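Local coordinates for protein peptide methionine sulfoxide reductase MsrA (Treponema denticola ATCC 35405, PDB 5FA9) that probably repairs oxidised proteins by reducing methionine sulfoxide back to methionine, with MsrA and MsrB activities for the S and R sulfoxides fused in one chain, at residues 65-73 / 103-111; 207-218 / 304-312. The protein carries 2 engineered substitutions. All coordinates share one frame; numbering follows the deposited sequence.

Contact 1. Residues 65-73 / 103-111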
loop_
_atom_site.group_PDB
_atom_site.type_symbol
_atom_site.label_atom_id
_atom_site.label_comp_id
_atom_site.label_asym_id
_atom_site.label_seq_id
_atom_site.Cartn_x
_atom_site.Cartn_y
_atom_site.Cartn_z
ATOM N N LEU B 65 5.950 -4.732 -10.769
ATOM C CA LEU B 65 7.322 -4.535 -10.314
ATOM C C LEU B 65 8.290 -4.639 -11.489
ATOM O O LEU B 65 9.310 -3.951 -11.531
ATOM C CB LEU B 65 7.683 -5.557 -9.234
ATOM C CG LEU B 65 9.101 -5.486 -8.663
ATOM C CD1 LEU B 65 9.372 -4.115 -8.061
ATOM C CD2 LEU B 65 9.323 -6.583 -7.633
ATOM N N GLN B 66 7.954 -5.504 -12.442
ATOM C CA GLN B 66 8.772 -5.707 -13.631
ATOM C C GLN B 66 8.908 -4.423 -14.443
ATOM O O GLN B 66 10.006 -4.067 -14.873
ATOM C CB GLN B 66 8.186 -6.821 -14.505
ATOM C CG GLN B 66 8.468 -8.237 -14.005
ATOM C CD GLN B 66 7.914 -8.498 -12.616
ATOM O OE1 GLN B 66 6.766 -8.163 -12.320
ATOM N NE2 GLN B 66 8.732 -9.093 -11.755
ATOM N N GLU B 67 7.793 -3.728 -14.651
ATOM C CA GLU B 67 7.813 -2.477 -15.399
ATOM C C GLU B 67 8.558 -1.388 -14.630
ATOM O O GLU B 67 9.315 -0.616 -15.215
ATOM C CB GLU B 67 6.392 -2.010 -15.725
ATOM C CG GLU B 67 6.346 -0.675 -16.459
ATOM C CD GLU B 67 4.950 -0.289 -16.907
ATOM O OE1 GLU B 67 4.772 0.860 -17.367
ATOM O OE2 GLU B 67 4.033 -1.130 -16.805
ATOM N N LEU B 68 8.339 -1.333 -13.319
ATOM C CA LEU B 68 9.003 -0.346 -12.472
ATOM C C LEU B 68 10.519 -0.502 -12.508
ATOM O O LEU B 68 11.253 0.485 -12.560
ATOM C CB LEU B 68 8.503 -0.449 -11.032
ATOM C CG LEU B 68 7.100 0.090 -10.754
ATOM C CD1 LEU B 68 6.790 0.000 -9.273
ATOM C CD2 LEU B 68 6.969 1.525 -11.243
ATOM N N LEU B 69 10.985 -1.746 -12.479
ATOM C CA LEU B 69 12.413 -2.018 -12.551
ATOM C C LEU B 69 12.930 -1.752 -13.961
ATOM O O LEU B 69 14.093 -1.395 -14.148
ATOM C CB LEU B 69 12.713 -3.456 -12.128
ATOM C CG LEU B 69 12.468 -3.761 -10.648
ATOM C CD1 LEU B 69 12.832 -5.201 -10.322
ATOM C CD2 LEU B 69 13.245 -2.792 -9.768
ATOM N N ALA B 70 12.058 -1.930 -14.948
ATOM C CA ALA B 70 12.399 -1.621 -16.331
ATOM C C ALA B 70 12.613 -0.119 -16.495
ATOM O O ALA B 70 13.568 0.313 -17.139
ATOM C CB ALA B 70 11.315 -2.116 -17.276
ATOM N N HIS B 71 11.715 0.671 -15.911
ATOM C CA HIS B 71 11.860 2.123 -15.899
ATOM C C HIS B 71 13.132 2.532 -15.171
ATOM O O HIS B 71 13.845 3.439 -15.604
ATOM C CB HIS B 71 10.650 2.792 -15.237
ATOM C CG HIS B 71 9.424 2.819 -16.095
ATOM N ND1 HIS B 71 9.312 3.624 -17.209
ATOM C CD2 HIS B 71 8.251 2.151 -15.995
ATOM C CE1 HIS B 71 8.126 3.445 -17.761
ATOM N NE2 HIS B 71 7.462 2.555 -17.045
ATOM N N TYR B 72 13.403 1.859 -14.058
ATOM C CA TYR B 72 14.563 2.163 -13.228
ATOM C C TYR B 72 15.872 1.990 -13.993
ATOM O O TYR B 72 16.723 2.881 -13.988
ATOM C CB TYR B 72 14.561 1.282 -11.977
ATOM C CG TYR B 72 15.822 1.387 -11.149
ATOM C CD1 TYR B 72 16.107 2.537 -10.425
ATOM C CD2 TYR B 72 16.718 0.328 -11.078
ATOM C CE1 TYR B 72 17.256 2.637 -9.666
ATOM C CE2 TYR B 72 17.868 0.417 -10.318
ATOM C CZ TYR B 72 18.133 1.574 -9.614
ATOM O OH TYR B 72 19.278 1.669 -8.857
ATOM N N PHE B 73 16.025 0.848 -14.655
ATOM C CA PHE B 73 17.233 0.567 -15.425
ATOM C C PHE B 73 17.331 1.458 -16.661
ATOM O O PHE B 73 18.415 1.657 -17.210
ATOM C CB PHE B 73 17.280 -0.906 -15.833
ATOM C CG PHE B 73 17.872 -1.807 -14.785
ATOM C CD1 PHE B 73 17.069 -2.395 -13.821
ATOM C CD2 PHE B 73 19.234 -2.063 -14.763
ATOM C CE1 PHE B 73 17.613 -3.223 -12.855
ATOM C CE2 PHE B 73 19.784 -2.891 -13.801
ATOM C CZ PHE B 73 18.972 -3.471 -12.845
ATOM N N MET B 103 9.504 -10.012 -2.815
ATOM C CA MET B 103 10.023 -9.362 -4.014
ATOM C C MET B 103 11.450 -9.788 -4.343
ATOM O O MET B 103 11.937 -9.527 -5.443
ATOM C CB MET B 103 9.976 -7.840 -3.861
ATOM C CG MET B 103 8.586 -7.259 -3.696
ATOM S SD MET B 103 8.630 -5.457 -3.635
ATOM C CE MET B 103 6.885 -5.077 -3.501
ATOM N N ILE B 104 12.112 -10.440 -3.391
ATOM C CA ILE B 104 13.534 -10.762 -3.510
ATOM C C ILE B 104 13.873 -11.531 -4.785
ATOM O O ILE B 104 14.785 -11.151 -5.521
ATOM C CB ILE B 104 14.026 -11.581 -2.298
ATOM C CG1 ILE B 104 13.829 -10.789 -1.005
ATOM C CG2 ILE B 104 15.491 -11.949 -2.462
ATOM C CD1 ILE B 104 14.271 -11.532 0.238
ATOM N N LYS B 105 13.133 -12.601 -5.052
ATOM C CA LYS B 105 13.413 -13.433 -6.217
ATOM C C LYS B 105 13.058 -12.715 -7.517
ATOM O O LYS B 105 13.681 -12.952 -8.551
ATOM C CB LYS B 105 12.666 -14.763 -6.115
ATOM C CG LYS B 105 13.566 -15.973 -6.311
ATOM C CD LYS B 105 13.368 -17.003 -5.211
ATOM C CE LYS B 105 14.536 -17.979 -5.162
ATOM N NZ LYS B 105 14.735 -18.543 -3.796
ATOM N N GLU B 106 12.060 -11.840 -7.461
ATOM C CA GLU B 106 11.690 -11.041 -8.624
ATOM C C GLU B 106 12.773 -10.015 -8.943
ATOM O O GLU B 106 13.148 -9.835 -10.103
ATOM C CB GLU B 106 10.350 -10.336 -8.399
ATOM C CG GLU B 106 9.147 -11.265 -8.384
ATOM C CD GLU B 106 7.842 -10.521 -8.173
ATOM O OE1 GLU B 106 7.514 -9.646 -9.003
ATOM O OE2 GLU B 106 7.143 -10.810 -7.179
ATOM N N ILE B 107 13.270 -9.346 -7.908
ATOM C CA ILE B 107 14.322 -8.348 -8.070
ATOM C C ILE B 107 15.613 -8.981 -8.581
ATOM O O ILE B 107 16.229 -8.477 -9.521
ATOM C CB ILE B 107 14.608 -7.610 -6.748
ATOM C CG1 ILE B 107 13.367 -6.846 -6.285
ATOM C CG2 ILE B 107 15.778 -6.653 -6.913
ATOM C CD1 ILE B 107 13.505 -6.232 -4.908
ATOM N N ASN B 108 16.016 -10.088 -7.964
ATOM C CA ASN B 108 17.237 -10.785 -8.361
ATOM C C ASN B 108 17.176 -11.297 -9.795
ATOM O O ASN B 108 18.150 -11.191 -10.540
ATOM C CB ASN B 108 17.521 -11.951 -7.412
ATOM C CG ASN B 108 17.943 -11.490 -6.032
ATOM O OD1 ASN B 108 18.559 -10.436 -5.877
ATOM N ND2 ASN B 108 17.618 -12.284 -5.019
ATOM N N SER B 109 16.028 -11.849 -10.177
ATOM C CA SER B 109 15.834 -12.364 -11.528
ATOM C C SER B 109 15.935 -11.261 -12.576
ATOM O O SER B 109 16.466 -11.477 -13.665
ATOM C CB SER B 109 14.480 -13.066 -11.645
ATOM O OG SER B 109 14.412 -14.190 -10.786
ATOM N N PHE B 110 15.425 -10.079 -12.243
ATOM C CA PHE B 110 15.423 -8.966 -13.185
ATOM C C PHE B 110 16.828 -8.405 -13.382
ATOM O O PHE B 110 17.188 -7.988 -14.482
ATOM C CB PHE B 110 14.472 -7.862 -12.717
ATOM C CG PHE B 110 14.043 -6.929 -13.814
ATOM C CD1 PHE B 110 14.795 -5.806 -14.125
ATOM C CD2 PHE B 110 12.890 -7.179 -14.541
ATOM C CE1 PHE B 110 14.403 -4.949 -15.137
ATOM C CE2 PHE B 110 12.491 -6.326 -15.554
ATOM C CZ PHE B 110 13.249 -5.209 -15.853
ATOM N N VAL B 111 17.617 -8.391 -12.312
ATOM C CA VAL B 111 19.001 -7.934 -12.393
ATOM C C VAL B 111 19.819 -8.881 -13.266
ATOM O O VAL B 111 20.613 -8.444 -14.100
ATOM C CB VAL B 111 19.647 -7.824 -10.998
ATOM C CG1 VAL B 111 21.122 -7.469 -11.120
ATOM C CG2 VAL B 111 18.915 -6.789 -10.158
HETATM O O HOH W 1 11.294 -9.954 -12.217
HETATM O O HOH W 2 4.902 -8.915 -10.061
#

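Contact 2. Residues 207-218 / 304-312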
loop_
_atom_site.group_PDB
_atom_site.type_symbol
_atom_site.label_atom_id
_atom_site.label_comp_id
_atom_site.label_asym_id
_atom_site.label_seq_id
_atom_site.Cartn_x
_atom_site.Cartn_y
_atom_site.Cartn_z
ATOM N N GLU B 207 2.436 -20.456 -21.766
ATOM C CA GLU B 207 3.244 -19.315 -21.352
ATOM C C GLU B 207 3.729 -18.512 -22.550
ATOM O O GLU B 207 4.223 -19.070 -23.531
ATOM C CB GLU B 207 4.439 -19.773 -20.515
ATOM C CG GLU B 207 4.062 -20.423 -19.199
ATOM C CD GLU B 207 5.274 -20.799 -18.372
ATOM O OE1 GLU B 207 5.584 -20.070 -17.406
ATOM O OE2 GLU B 207 5.919 -21.820 -18.690
ATOM N N GLY B 208 3.583 -17.195 -22.460
ATOM C CA GLY B 208 3.970 -16.303 -23.535
ATOM C C GLY B 208 3.237 -14.981 -23.434
ATOM O O GLY B 208 2.577 -14.704 -22.434
ATOM N N ILE B 209 3.355 -14.160 -24.470
ATOM C CA ILE B 209 2.683 -12.867 -24.491
ATOM C C ILE B 209 1.615 -12.811 -25.577
ATOM O O ILE B 209 1.689 -13.526 -26.577
ATOM C CB ILE B 209 3.678 -11.711 -24.711
ATOM C CG1 ILE B 209 4.458 -11.914 -26.011
ATOM C CG2 ILE B 209 4.629 -11.597 -23.534
ATOM C CD1 ILE B 209 5.371 -10.757 -26.362
ATOM N N TYR B 210 0.623 -11.953 -25.370
ATOM C CA TYR B 210 -0.406 -11.721 -26.373
ATOM C C TYR B 210 -0.160 -10.370 -27.024
ATOM O O TYR B 210 -0.102 -9.339 -26.354
ATOM C CB TYR B 210 -1.801 -11.798 -25.755
ATOM C CG TYR B 210 -2.150 -13.184 -25.260
ATOM C CD1 TYR B 210 -1.775 -13.606 -23.991
ATOM C CD2 TYR B 210 -2.841 -14.075 -26.070
ATOM C CE1 TYR B 210 -2.087 -14.874 -23.540
ATOM C CE2 TYR B 210 -3.157 -15.345 -25.627
ATOM C CZ TYR B 210 -2.777 -15.739 -24.362
ATOM O OH TYR B 210 -3.089 -17.002 -23.918
ATOM N N VAL B 211 -0.016 -10.394 -28.342
ATOM C CA VAL B 211 0.419 -9.228 -29.092
ATOM C C VAL B 211 -0.705 -8.646 -29.953
ATOM O O VAL B 211 -1.617 -9.366 -30.363
ATOM C CB VAL B 211 1.647 -9.611 -29.968
ATOM C CG1 VAL B 211 1.416 -9.315 -31.446
ATOM C CG2 VAL B 211 2.910 -8.947 -29.447
ATOM N N ASP B 212 -0.644 -7.339 -30.202
ATOM C CA ASP B 212 -1.590 -6.679 -31.097
ATOM C C ASP B 212 -1.473 -7.282 -32.492
ATOM O O ASP B 212 -0.406 -7.244 -33.107
ATOM C CB ASP B 212 -1.335 -5.168 -31.136
ATOM C CG ASP B 212 -2.467 -4.393 -31.802
ATOM O OD1 ASP B 212 -3.244 -4.989 -32.577
ATOM O OD2 ASP B 212 -2.573 -3.174 -31.551
ATOM N N ILE B 213 -2.576 -7.827 -32.993
ATOM C CA ILE B 213 -2.577 -8.514 -34.279
ATOM C C ILE B 213 -2.366 -7.551 -35.450
ATOM O O ILE B 213 -2.087 -7.978 -36.571
ATOM C CB ILE B 213 -3.896 -9.296 -34.485
ATOM C CG1 ILE B 213 -3.713 -10.411 -35.517
ATOM C CG2 ILE B 213 -5.032 -8.353 -34.863
ATOM C CD1 ILE B 213 -4.745 -11.510 -35.412
ATOM N N THR B 214 -2.485 -6.252 -35.189
ATOM C CA THR B 214 -2.349 -5.252 -36.243
ATOM C C THR B 214 -0.999 -4.534 -36.233
ATOM O O THR B 214 -0.570 -4.006 -37.257
ATOM C CB THR B 214 -3.462 -4.189 -36.153
ATOM O OG1 THR B 214 -3.298 -3.418 -34.956
ATOM C CG2 THR B 214 -4.833 -4.848 -36.148
ATOM N N THR B 215 -0.332 -4.512 -35.082
ATOM C CA THR B 215 0.919 -3.766 -34.954
ATOM C C THR B 215 2.078 -4.618 -34.449
ATOM O O THR B 215 3.240 -4.326 -34.733
ATOM C CB THR B 215 0.759 -2.559 -34.007
ATOM O OG1 THR B 215 0.539 -3.023 -32.669
ATOM C CG2 THR B 215 -0.409 -1.690 -34.439
ATOM N N GLY B 216 1.765 -5.669 -33.699
ATOM C CA GLY B 216 2.794 -6.539 -33.161
ATOM C C GLY B 216 3.286 -6.126 -31.785
ATOM O O GLY B 216 4.209 -6.732 -31.244
ATOM N N LYS B 217 2.686 -5.080 -31.228
ATOM C CA LYS B 217 3.049 -4.605 -29.896
ATOM C C LYS B 217 2.395 -5.451 -28.803
ATOM O O LYS B 217 1.194 -5.715 -28.859
ATOM C CB LYS B 217 2.660 -3.135 -29.730
ATOM C CG LYS B 217 2.996 -2.547 -28.369
ATOM C CD LYS B 217 2.768 -1.046 -28.348
ATOM C CE LYS B 217 2.761 -0.506 -26.928
ATOM N NZ LYS B 217 2.486 0.958 -26.895
ATOM N N PRO B 218 3.187 -5.881 -27.807
ATOM C CA PRO B 218 2.689 -6.674 -26.675
ATOM C C PRO B 218 1.590 -5.957 -25.896
ATOM O O PRO B 218 1.718 -4.768 -25.604
ATOM C CB PRO B 218 3.937 -6.865 -25.807
ATOM C CG PRO B 218 5.073 -6.756 -26.763
ATOM C CD PRO B 218 4.650 -5.714 -27.755
ATOM N N TYR B 304 11.186 -10.294 -29.042
ATOM C CA TYR B 304 10.479 -9.866 -27.838
ATOM C C TYR B 304 11.234 -10.239 -26.564
ATOM O O TYR B 304 10.627 -10.586 -25.551
ATOM C CB TYR B 304 9.072 -10.465 -27.812
ATOM C CG TYR B 304 8.174 -9.936 -28.906
ATOM C CD1 TYR B 304 8.123 -10.556 -30.148
ATOM C CD2 TYR B 304 7.387 -8.810 -28.702
ATOM C CE1 TYR B 304 7.309 -10.072 -31.155
ATOM C CE2 TYR B 304 6.567 -8.320 -29.703
ATOM C CZ TYR B 304 6.532 -8.956 -30.927
ATOM O OH TYR B 304 5.719 -8.475 -31.927
ATOM N N GLY B 305 12.559 -10.153 -26.622
ATOM C CA GLY B 305 13.402 -10.502 -25.492
ATOM C C GLY B 305 13.230 -9.598 -24.285
ATOM O O GLY B 305 13.484 -10.009 -23.153
ATOM N N ASP B 306 12.800 -8.365 -24.523
ATOM C CA ASP B 306 12.647 -7.389 -23.449
ATOM C C ASP B 306 11.414 -7.652 -22.588
ATOM O O ASP B 306 11.264 -7.070 -21.513
ATOM C CB ASP B 306 12.576 -5.974 -24.026
ATOM C CG ASP B 306 13.900 -5.513 -24.602
ATOM O OD1 ASP B 306 14.924 -6.180 -24.348
ATOM O OD2 ASP B 306 13.916 -4.483 -25.309
ATOM N N TYR B 307 10.535 -8.533 -23.057
ATOM C CA TYR B 307 9.258 -8.765 -22.391
ATOM C C TYR B 307 9.212 -10.087 -21.627
ATOM O O TYR B 307 8.161 -10.483 -21.124
ATOM C CB TYR B 307 8.119 -8.716 -23.414
ATOM C CG TYR B 307 8.011 -7.392 -24.135
ATOM C CD1 TYR B 307 7.278 -6.343 -23.594
ATOM C CD2 TYR B 307 8.648 -7.187 -25.352
ATOM C CE1 TYR B 307 7.179 -5.129 -24.247
ATOM C CE2 TYR B 307 8.554 -5.976 -26.013
ATOM C CZ TYR B 307 7.818 -4.952 -25.456
ATOM O OH TYR B 307 7.720 -3.744 -26.111
ATOM N N LEU B 308 10.352 -10.766 -21.545
ATOM C CA LEU B 308 10.438 -12.038 -20.829
ATOM C C LEU B 308 10.047 -11.968 -19.340
ATOM O O LEU B 308 9.336 -12.853 -18.862
ATOM C CB LEU B 308 11.850 -12.622 -20.960
ATOM C CG LEU B 308 12.332 -12.959 -22.373
ATOM C CD1 LEU B 308 13.757 -13.492 -22.343
ATOM C CD2 LEU B 308 11.399 -13.956 -23.042
ATOM N N PRO B 309 10.503 -10.934 -18.599
ATOM C CA PRO B 309 10.135 -10.915 -17.175
ATOM C C PRO B 309 8.636 -10.779 -16.906
ATOM O O PRO B 309 8.185 -11.134 -15.817
ATOM C CB PRO B 309 10.882 -9.689 -16.641
ATOM C CG PRO B 309 12.030 -9.522 -17.560
ATOM C CD PRO B 309 11.488 -9.880 -18.907
ATOM N N TYR B 310 7.875 -10.275 -17.873
ATOM C CA TYR B 310 6.432 -10.138 -17.700
ATOM C C TYR B 310 5.746 -11.501 -17.741
ATOM O O TYR B 310 4.635 -11.662 -17.236
ATOM C CB TYR B 310 5.844 -9.213 -18.766
ATOM C CG TYR B 310 6.334 -7.786 -18.665
ATOM C CD1 TYR B 310 5.931 -6.967 -17.617
ATOM C CD2 TYR B 310 7.197 -7.258 -19.614
ATOM C CE1 TYR B 310 6.378 -5.663 -17.517
ATOM C CE2 TYR B 310 7.648 -5.953 -19.524
ATOM C CZ TYR B 310 7.235 -5.161 -18.474
ATOM O OH TYR B 310 7.683 -3.863 -18.380
ATOM N N VAL B 311 6.415 -12.478 -18.344
ATOM C CA VAL B 311 5.909 -13.844 -18.382
ATOM C C VAL B 311 6.449 -14.639 -17.199
ATOM O O VAL B 311 5.701 -15.330 -16.508
ATOM C CB VAL B 311 6.289 -14.557 -19.692
ATOM C CG1 VAL B 311 5.688 -15.955 -19.729
ATOM C CG2 VAL B 311 5.828 -13.744 -20.889
ATOM N N LYS B 312 7.754 -14.533 -16.973
ATOM C CA LYS B 312 8.404 -15.224 -15.865
ATOM C C LYS B 312 9.180 -14.247 -14.987
ATOM O O LYS B 312 10.377 -14.045 -15.188
ATOM C CB LYS B 312 9.343 -16.314 -16.386
ATOM C CG LYS B 312 8.648 -17.458 -17.103
ATOM C CD LYS B 312 9.657 -18.498 -17.564
ATOM C CE LYS B 312 8.976 -19.653 -18.279
ATOM N NZ LYS B 312 8.285 -20.559 -17.323
#

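Contact 1. Residues 65-73 / 103-111
The ring of Phe-110 reaches helix 65-73 because its CG is swung back, opposite the residue's own nitrogen (chi1 -160°), while in Gln-66 a bend at chi2 brings the amide round to Glu-106. Two helices of the MsrA part of the chain pack here at 42°, their axes 10.6 Å apart, and Phe-110 is the knob in a hole formed by Gln-66, Leu-69, Ala-70 and Phe-73. A phenyl ring suits this place, being flat enough to enter the gap between the four, with its tip near the backbone of Gln-66 and Ala-70. Leu-69 CB covers one face in a CH-pi contact, 3.9 Å from the centroid of the Phe-110 ring, whereas the small Ala-70 lets the ring tip come close, with Phe-110 CZ 3.6 Å from Ala-70 N. Phe-73 meets the same ring obliquely.

On the flank away from the sheet Gln-66 and Glu-106 pair. Gln-66 NE2 donates to Glu-106 OE1 over 3.1 Å and nearly straight (172°), in the amide plane and onto the anti lone pair, with the two flat groups almost coplanar. One water links Gln-66 NE2 to the backbone O of Glu-106, and another donates to Gln-66 OE1 and Glu-106 OE1; together these bonds engage both ends of the amide and favour one orientation. Toward the sheet, Leu-69 CD1 packs on Ile-107, and Ile-107 and Met-103 rest on Ile-5 of strand 2-8, apolar chains suited to a buried helix-sheet boundary. Leu-65 serves both environments, its CD2 lying 4.0 Å from Met-103 CB and 3.8 Å from Glu-106 OE1.

Contact 2. Residues 207-218 / 304-312
Lys-312 NZ and the carboxylate of Glu-207 form a salt bridge at the start of strand 208-212, the middle strand of the three-stranded antiparallel sheet in the MsrB part of the chain. Its main leg, Lys-312 NZ to Glu-207 OE1, measures 2.7 Å and arrives on the syn side, somewhat out of the carboxylate plane; a second bond, to OE2, is weak. The long lysine chain suits the task, since it runs extended until a turn at its last torsion (chi4 -75°) delivers the ammonium group to the acid. Lys-312 also makes a cation-pi contact with Tyr-296, so the charge has two partners.

At the other end of the contact, the hydroxyl of Tyr-304 points at Gly-216 O in the turn of the hairpin that joins strand 208-212 to strand 218-221. The modelled separation of Tyr-304 OH and Gly-216 O, 2.4 Å, is doubtfully short for a hydrogen bond, but Gly-216 O does lie at the ring's edge, near its plane. The hairpin turn is braced by Asp-212 OD1: its bond from Thr-214 N makes an Asx turn, and Thr-214 OG1 adds a second from the same face of the carboxylate. At the backbone angles of Gly-216 a CB would press against the carbonyl O of Thr-215, which calls for glycine.

Between these ends lies packing of apolar groups. Ile-209 spreads its branches: CD1 meets the Tyr-304 ring obliquely, 3.7 Å from Tyr-304 CD2, while CG2 lies 3.6 Å from Val-311 CG2. The compact, rigid Pro-218 wedges between two tyrosines, its CG near the edge of Tyr-304. That same CG atom of Pro-218 also sits squarely over the face of Tyr-307, 3.5 Å from the ring centroid.

How the contacts relate
Contact 1 belongs to the MsrA part, whereas contact 2 joins the hairpin of the MsrB part to the C-terminal segment 304-312. Their centres are about 17 Å apart, yet they touch, because the short helix about 308-311 lies against the helix pair. Pro-309 CG approaches Phe-110 CE2 at 3.8 Å, and Tyr-310 CE1 lies 3.7 Å from Gln-66 CB, so one face of the C-terminal segment packs on MsrA while another meets the hairpin. The Gln-66 side chain is about 5 Å from a bound DTT, probably from the crystallisation liquor, and Glu-67 hydrogen-bonds Thr-241 of a DTT pocket. Both contacts lie away from the predicted MsrA active site at the engineered Ser-11.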